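Local coordinates for methyltransferase-like protein 5 (Pyrococcus horikoshii, PDB 1WY7) that probably transfers methyl groups from S-adenosylmethionine to RNA, and was crystallised with the product S-adenosyl-L-homocysteine bound in its methyltransferase fold, at residues Ile117-Phe122 with Tyr145-Ala150; Glu153-Ile158 with Asp196-Ser201. All coordinates share one frame; numbering follows the deposited sequence.

Contact 1 of 2, residues Ile117-Phe122 with Tyr145-Ala150; sequences IMNPPF and YSIHLA
Beyond the end of strand 115-118, Phe122 turns its ring toward the neighbouring strand 143-149: the ring edge meets the backbone carbonyl of Ile147, with Phe122 CE1 3.4 Å from Ile147 O and the oxygen close to the plane of the ring. The weakly positive rim of an aromatic ring suits such an oxygen. CG2 of Ile147 touches the same CE1 at 4.2 Å, and Leu149 packs over one face of the ring, although the modelled approach there is too tight to be trusted. Before this turn the two segments run as parallel strands. Met118 N donates to Tyr145 O at 2.9 Å with a bent N-H...O angle of 131°, and CA of Ser146 lies 3.3 Å from Met118 O. On one face of the sheet, Met118, a selenomethionine here, has CG between its backbone N and carbonyl carbon (chi1 59°) and then runs extended, which brings CE to 3.4 Å from Ser146 OG. Pro120 CD reaches that hydroxyl oxygen at the same distance of 3.4 Å, and Pro120 CG lies 4.0 Å from His148 CE1, the two side chains nearly perpendicular. A small serine leaves room for both neighbours. Asn119 brushes Ile147, but its amide is held by Thr30 through OD1 and by Tyr28 through ND2, while Glu26 accepts from the backbone N of Phe122. The sequence Asn-Pro-Pro-Phe after a parallel strand, its asparagine lining the S-adenosyl-L-homocysteine pocket, matches the (Asp/Asn)-Pro-Pro-(Phe/Tyr) motif of amino-methylating enzymes, N6-adenine methyltransferases among them, in the Rossmann-like methyltransferase fold.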
loop_
_atom_site.group_PDB
_atom_site.type_symbol
_atom_site.label_atom_id
_atom_site.label_comp_id
_atom_site.label_asym_id
_atom_site.label_seq_id
_atom_site.Cartn_x
_atom_site.Cartn_y
_atom_site.Cartn_z
ATOM N N ILE A 117 0.184 -4.884 -2.701
ATOM C CA ILE A 117 0.981 -3.921 -1.958
ATOM C C ILE A 117 -0.064 -2.957 -1.424
ATOM O O ILE A 117 -1.040 -2.657 -2.117
ATOM C CB ILE A 117 1.995 -3.173 -2.844
ATOM C CG1 ILE A 117 1.276 -2.387 -3.947
ATOM C CG2 ILE A 117 2.987 -4.178 -3.422
ATOM C CD1 ILE A 117 2.230 -1.662 -4.917
HETATM N N MSE A 118 0.108 -2.498 -0.190
HETATM C CA MSE A 118 -0.864 -1.585 0.371
HETATM C C MSE A 118 -0.403 -0.830 1.607
HETATM O O MSE A 118 0.409 -1.318 2.397
HETATM C CB MSE A 118 -2.179 -2.339 0.695
HETATM C CG MSE A 118 -2.058 -3.519 1.679
HETATM SE SE MSE A 118 -3.652 -4.375 1.954
HETATM C CE MSE A 118 -3.244 -5.392 3.322
ATOM N N ASN A 119 -0.938 0.379 1.738
ATOM C CA ASN A 119 -0.717 1.267 2.875
ATOM C C ASN A 119 -2.171 1.479 3.304
ATOM O O ASN A 119 -2.743 2.544 3.077
ATOM C CB ASN A 119 -0.102 2.596 2.408
ATOM C CG ASN A 119 0.131 3.577 3.548
ATOM O OD1 ASN A 119 0.546 4.710 3.321
ATOM N ND2 ASN A 119 -0.131 3.148 4.773
ATOM N N PRO A 120 -2.792 0.450 3.907
ATOM C CA PRO A 120 -4.188 0.529 4.349
ATOM C C PRO A 120 -4.392 1.390 5.576
ATOM O O PRO A 120 -3.439 1.728 6.263
ATOM C CB PRO A 120 -4.538 -0.937 4.605
ATOM C CG PRO A 120 -3.251 -1.469 5.191
ATOM C CD PRO A 120 -2.185 -0.839 4.302
ATOM N N PRO A 121 -5.644 1.784 5.851
ATOM C CA PRO A 121 -5.880 2.607 7.041
ATOM C C PRO A 121 -5.499 1.761 8.248
ATOM O O PRO A 121 -5.715 0.549 8.242
ATOM C CB PRO A 121 -7.384 2.900 6.975
ATOM C CG PRO A 121 -7.930 1.784 6.159
ATOM C CD PRO A 121 -6.887 1.594 5.089
ATOM N N PHE A 122 -4.916 2.386 9.264
ATOM C CA PHE A 122 -4.513 1.648 10.451
ATOM C C PHE A 122 -5.714 1.297 11.337
ATOM O O PHE A 122 -5.632 0.415 12.192
ATOM C CB PHE A 122 -3.453 2.444 11.218
ATOM C CG PHE A 122 -2.218 2.739 10.401
ATOM C CD1 PHE A 122 -1.677 1.765 9.563
ATOM C CD2 PHE A 122 -1.596 3.983 10.468
ATOM C CE1 PHE A 122 -0.536 2.023 8.804
ATOM C CE2 PHE A 122 -0.453 4.248 9.714
ATOM C CZ PHE A 122 0.075 3.265 8.881
ATOM N N TYR A 145 2.243 -7.330 0.719
ATOM C CA TYR A 145 3.129 -6.343 1.336
ATOM C C TYR A 145 2.210 -5.277 1.918
ATOM O O TYR A 145 1.414 -4.681 1.195
ATOM C CB TYR A 145 4.071 -5.688 0.306
ATOM C CG TYR A 145 5.168 -6.591 -0.233
ATOM C CD1 TYR A 145 6.436 -6.636 0.364
ATOM C CD2 TYR A 145 4.934 -7.403 -1.339
ATOM C CE1 TYR A 145 7.441 -7.477 -0.139
ATOM C CE2 TYR A 145 5.917 -8.243 -1.849
ATOM C CZ TYR A 145 7.168 -8.279 -1.247
ATOM O OH TYR A 145 8.126 -9.133 -1.751
ATOM N N SER A 146 2.318 -5.034 3.217
ATOM C CA SER A 146 1.471 -4.048 3.857
ATOM C C SER A 146 2.213 -3.240 4.900
ATOM O O SER A 146 3.332 -3.571 5.281
ATOM C CB SER A 146 0.258 -4.736 4.499
ATOM O OG SER A 146 -0.684 -3.774 4.943
ATOM N N ILE A 147 1.583 -2.161 5.354
ATOM C CA ILE A 147 2.180 -1.292 6.354
ATOM C C ILE A 147 1.236 -1.171 7.542
ATOM O O ILE A 147 0.032 -1.032 7.365
ATOM C CB ILE A 147 2.459 0.112 5.765
ATOM C CG1 ILE A 147 3.433 -0.004 4.582
ATOM C CG2 ILE A 147 3.031 1.021 6.835
ATOM C CD1 ILE A 147 3.760 1.315 3.920
ATOM N N HIS A 148 1.785 -1.223 8.747
ATOM C CA HIS A 148 0.978 -1.127 9.959
ATOM C C HIS A 148 1.750 -0.461 11.085
ATOM O O HIS A 148 2.978 -0.363 11.039
ATOM C CB HIS A 148 0.547 -2.522 10.406
ATOM C CG HIS A 148 -0.287 -3.240 9.395
ATOM N ND1 HIS A 148 -1.638 -3.003 9.248
ATOM C CD2 HIS A 148 0.048 -4.130 8.433
ATOM C CE1 HIS A 148 -2.098 -3.718 8.237
ATOM N NE2 HIS A 148 -1.097 -4.410 7.723
ATOM N N LEU A 149 1.012 -0.009 12.092
ATOM C CA LEU A 149 1.581 0.641 13.267
ATOM C C LEU A 149 2.514 -0.295 14.028
ATOM O O LEU A 149 2.129 -1.413 14.380
ATOM C CB LEU A 149 0.458 1.083 14.200
ATOM C CG LEU A 149 0.005 2.537 14.188
ATOM C CD1 LEU A 149 0.001 3.062 12.796
ATOM C CD2 LEU A 149 -1.374 2.639 14.813
ATOM N N ALA A 150 3.732 0.169 14.285
ATOM C CA ALA A 150 4.715 -0.618 15.013
ATOM C C ALA A 150 4.401 -0.607 16.506
ATOM O O ALA A 150 5.162 -0.067 17.299
ATOM C CB ALA A 150 6.101 -0.050 14.775
#

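Contact 2 of 2, residues Glu153-Ile158 with Asp196-Ser201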
loop_
_atom_site.group_PDB
_atom_site.type_symbol
_atom_site.label_atom_id
_atom_site.label_comp_id
_atom_site.label_asym_id
_atom_site.label_seq_id
_atom_site.Cartn_x
_atom_site.Cartn_y
_atom_site.Cartn_z
ATOM N N GLU A 153 0.456 -4.381 20.498
ATOM C CA GLU A 153 -0.878 -4.948 20.265
ATOM C C GLU A 153 -1.107 -5.219 18.780
ATOM O O GLU A 153 -1.601 -6.281 18.390
ATOM C CB GLU A 153 -1.974 -3.994 20.753
ATOM C CG GLU A 153 -1.597 -3.130 21.950
ATOM C CD GLU A 153 -0.826 -1.869 21.562
ATOM O OE1 GLU A 153 -1.380 -1.047 20.797
ATOM O OE2 GLU A 153 0.326 -1.697 22.027
ATOM N N VAL A 154 -0.752 -4.252 17.944
ATOM C CA VAL A 154 -0.931 -4.417 16.515
ATOM C C VAL A 154 -0.097 -5.584 15.990
ATOM O O VAL A 154 -0.610 -6.434 15.255
ATOM C CB VAL A 154 -0.574 -3.120 15.754
ATOM C CG1 VAL A 154 -0.776 -3.316 14.243
ATOM C CG2 VAL A 154 -1.446 -1.986 16.250
ATOM N N ARG A 155 1.177 -5.632 16.375
ATOM C CA ARG A 155 2.061 -6.708 15.934
ATOM C C ARG A 155 1.491 -8.075 16.305
ATOM O O ARG A 155 1.502 -9.006 15.496
ATOM C CB ARG A 155 3.447 -6.541 16.558
ATOM C CG ARG A 155 4.150 -5.267 16.127
ATOM C CD ARG A 155 5.513 -5.085 16.777
ATOM N NE ARG A 155 6.355 -4.239 15.941
ATOM C CZ ARG A 155 7.601 -3.871 16.234
ATOM N NH1 ARG A 155 8.272 -3.101 15.386
ATOM N NH2 ARG A 155 8.174 -4.262 17.370
ATOM N N ARG A 156 1.012 -8.197 17.542
ATOM C CA ARG A 156 0.427 -9.447 18.018
ATOM C C ARG A 156 -0.764 -9.823 17.146
ATOM O O ARG A 156 -0.897 -10.963 16.713
ATOM C CB ARG A 156 -0.041 -9.299 19.476
ATOM C CG ARG A 156 -0.920 -10.460 19.954
ATOM C CD ARG A 156 -1.521 -10.242 21.352
ATOM N NE ARG A 156 -0.498 -10.231 22.396
ATOM C CZ ARG A 156 -0.751 -10.330 23.700
ATOM N NH1 ARG A 156 0.251 -10.309 24.572
ATOM N NH2 ARG A 156 -2.005 -10.455 24.132
ATOM N N PHE A 157 -1.630 -8.852 16.889
ATOM C CA PHE A 157 -2.805 -9.107 16.061
ATOM C C PHE A 157 -2.444 -9.506 14.634
ATOM O O PHE A 157 -2.919 -10.528 14.131
ATOM C CB PHE A 157 -3.735 -7.889 16.029
ATOM C CG PHE A 157 -4.786 -7.961 14.943
ATOM C CD1 PHE A 157 -4.631 -7.257 13.752
ATOM C CD2 PHE A 157 -5.914 -8.760 15.100
ATOM C CE1 PHE A 157 -5.583 -7.348 12.739
ATOM C CE2 PHE A 157 -6.869 -8.858 14.093
ATOM C CZ PHE A 157 -6.704 -8.151 12.911
ATOM N N ILE A 158 -1.607 -8.707 13.982
ATOM C CA ILE A 158 -1.202 -8.999 12.617
ATOM C C ILE A 158 -0.631 -10.406 12.477
ATOM O O ILE A 158 -0.945 -11.127 11.528
ATOM C CB ILE A 158 -0.163 -7.975 12.132
ATOM C CG1 ILE A 158 -0.815 -6.600 12.036
ATOM C CG2 ILE A 158 0.384 -8.386 10.763
ATOM C CD1 ILE A 158 -1.806 -6.466 10.904
ATOM N N ASP A 196 5.649 -0.693 10.667
ATOM C CA ASP A 196 6.295 -1.926 10.258
ATOM C C ASP A 196 5.826 -2.160 8.831
ATOM O O ASP A 196 4.649 -1.949 8.508
ATOM C CB ASP A 196 5.834 -3.123 11.100
ATOM C CG ASP A 196 6.362 -3.090 12.513
ATOM O OD1 ASP A 196 5.578 -3.417 13.425
ATOM O OD2 ASP A 196 7.547 -2.747 12.714
ATOM N N ILE A 197 6.747 -2.579 7.978
ATOM C CA ILE A 197 6.421 -2.908 6.604
ATOM C C ILE A 197 6.492 -4.437 6.604
ATOM O O ILE A 197 7.548 -5.022 6.874
ATOM C CB ILE A 197 7.455 -2.315 5.628
ATOM C CG1 ILE A 197 7.460 -0.791 5.761
ATOM C CG2 ILE A 197 7.136 -2.753 4.207
ATOM C CD1 ILE A 197 8.454 -0.098 4.866
ATOM N N TYR A 198 5.362 -5.081 6.333
ATOM C CA TYR A 198 5.300 -6.536 6.337
ATOM C C TYR A 198 5.279 -7.162 4.965
ATOM O O TYR A 198 4.842 -6.554 3.996
ATOM C CB TYR A 198 4.022 -7.049 7.024
ATOM C CG TYR A 198 3.885 -6.816 8.504
ATOM C CD1 TYR A 198 3.419 -5.597 9.003
ATOM C CD2 TYR A 198 4.159 -7.841 9.414
ATOM C CE1 TYR A 198 3.224 -5.407 10.379
ATOM C CE2 TYR A 198 3.967 -7.660 10.787
ATOM C CZ TYR A 198 3.503 -6.442 11.255
ATOM O OH TYR A 198 3.368 -6.246 12.606
ATOM N N ARG A 199 5.746 -8.401 4.914
ATOM C CA ARG A 199 5.692 -9.211 3.714
ATOM C C ARG A 199 5.094 -10.523 4.210
ATOM O O ARG A 199 5.692 -11.193 5.052
ATOM C CB ARG A 199 7.059 -9.498 3.124
ATOM C CG ARG A 199 6.910 -10.393 1.892
ATOM C CD ARG A 199 8.211 -10.786 1.257
ATOM N NE ARG A 199 7.955 -11.564 0.046
ATOM C CZ ARG A 199 7.827 -12.887 0.012
ATOM N NH1 ARG A 199 7.586 -13.490 -1.148
ATOM N NH2 ARG A 199 7.957 -13.606 1.131
ATOM N N PHE A 200 3.911 -10.863 3.712
ATOM C CA PHE A 200 3.214 -12.090 4.094
ATOM C C PHE A 200 3.309 -13.062 2.916
ATOM O O PHE A 200 3.255 -12.644 1.760
ATOM C CB PHE A 200 1.728 -11.806 4.359
ATOM C CG PHE A 200 1.469 -10.772 5.428
ATOM C CD1 PHE A 200 1.394 -11.136 6.761
ATOM C CD2 PHE A 200 1.221 -9.449 5.083
ATOM C CE1 PHE A 200 1.069 -10.200 7.742
ATOM C CE2 PHE A 200 0.893 -8.507 6.051
ATOM C CZ PHE A 200 0.815 -8.879 7.382
ATOM N N SER A 201 3.441 -14.352 3.210
ATOM C CA SER A 201 3.523 -15.371 2.172
ATOM C C SER A 201 2.556 -16.498 2.545
ATOM O O SER A 201 2.514 -16.913 3.708
ATOM C CB SER A 201 4.953 -15.906 2.091
ATOM O OG SER A 201 5.094 -16.828 1.026
#
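Arg155 and Asp196 meet side-on, their guanidinium and carboxylate planes only 23° apart, so that two nitrogens face two oxygens in a bidentate salt bridge. Arg155 NE donates to Asp196 OD1 at 2.8 Å in an almost straight bond (169°), and Arg155 NH1 reaches the syn lone pair of Asp196 OD2, also at 2.8 Å. An arginine chain extended from CG to NE is long enough to span from helix to strand, and the paired bonds fix the rotation of both groups. Thr174 adds a hydrogen bond to OD2, helping to satisfy this buried carboxylate. The ring of Tyr198 stands nearly perpendicular to the guanidinium, and Tyr198 reaches the helix with its hydroxyl end, OH 3.6 Å from Arg155 CA. Ile158 then plays against two rings with one methyl. Its CG2 sits over the face of Tyr198 in a CH-pi contact, 3.9 Å from the ring centroid, and meets Phe200 at the ring edge, 3.4 Å from CZ. The beta branch matters because it puts that methyl close to the helix backbone, pointing at the sheet. Asp196, Tyr198 and Phe200 alternate along the strand and all face helix 152-164, whose segment runs almost parallel to them, 11.6 Å away axis to axis. Strands 143-149 and 167-179 flank strand 191-202, while helix 131-140 lies beside the helix, touching Ile158 through Leu134, and meets Phe200 through Phe138.

Contact 1 and contact 2 lie in series along the chain, their centres 9 Å apart, and share one sheet: strands 143-149 and 191-202 are antiparallel neighbours. Two probable backbone hydrogen bonds join them, His148 O to Asp196 N and Ser146 O to Tyr198 N, each 2.7 Å. Strand 143-149 thus lies between the strand that leads into the Asn-Pro-Pro-Phe motif and the strand that helix 152-164 packs on. Leu149 O lies 3.5 Å from Val154 CG1, where strand 143-149 gives way to that helix. Contact 1 reaches the ligand, with the Asn119 side chain about 4 Å from S-adenosyl-L-homocysteine, whereas contact 2 lies away from the ligand pocket.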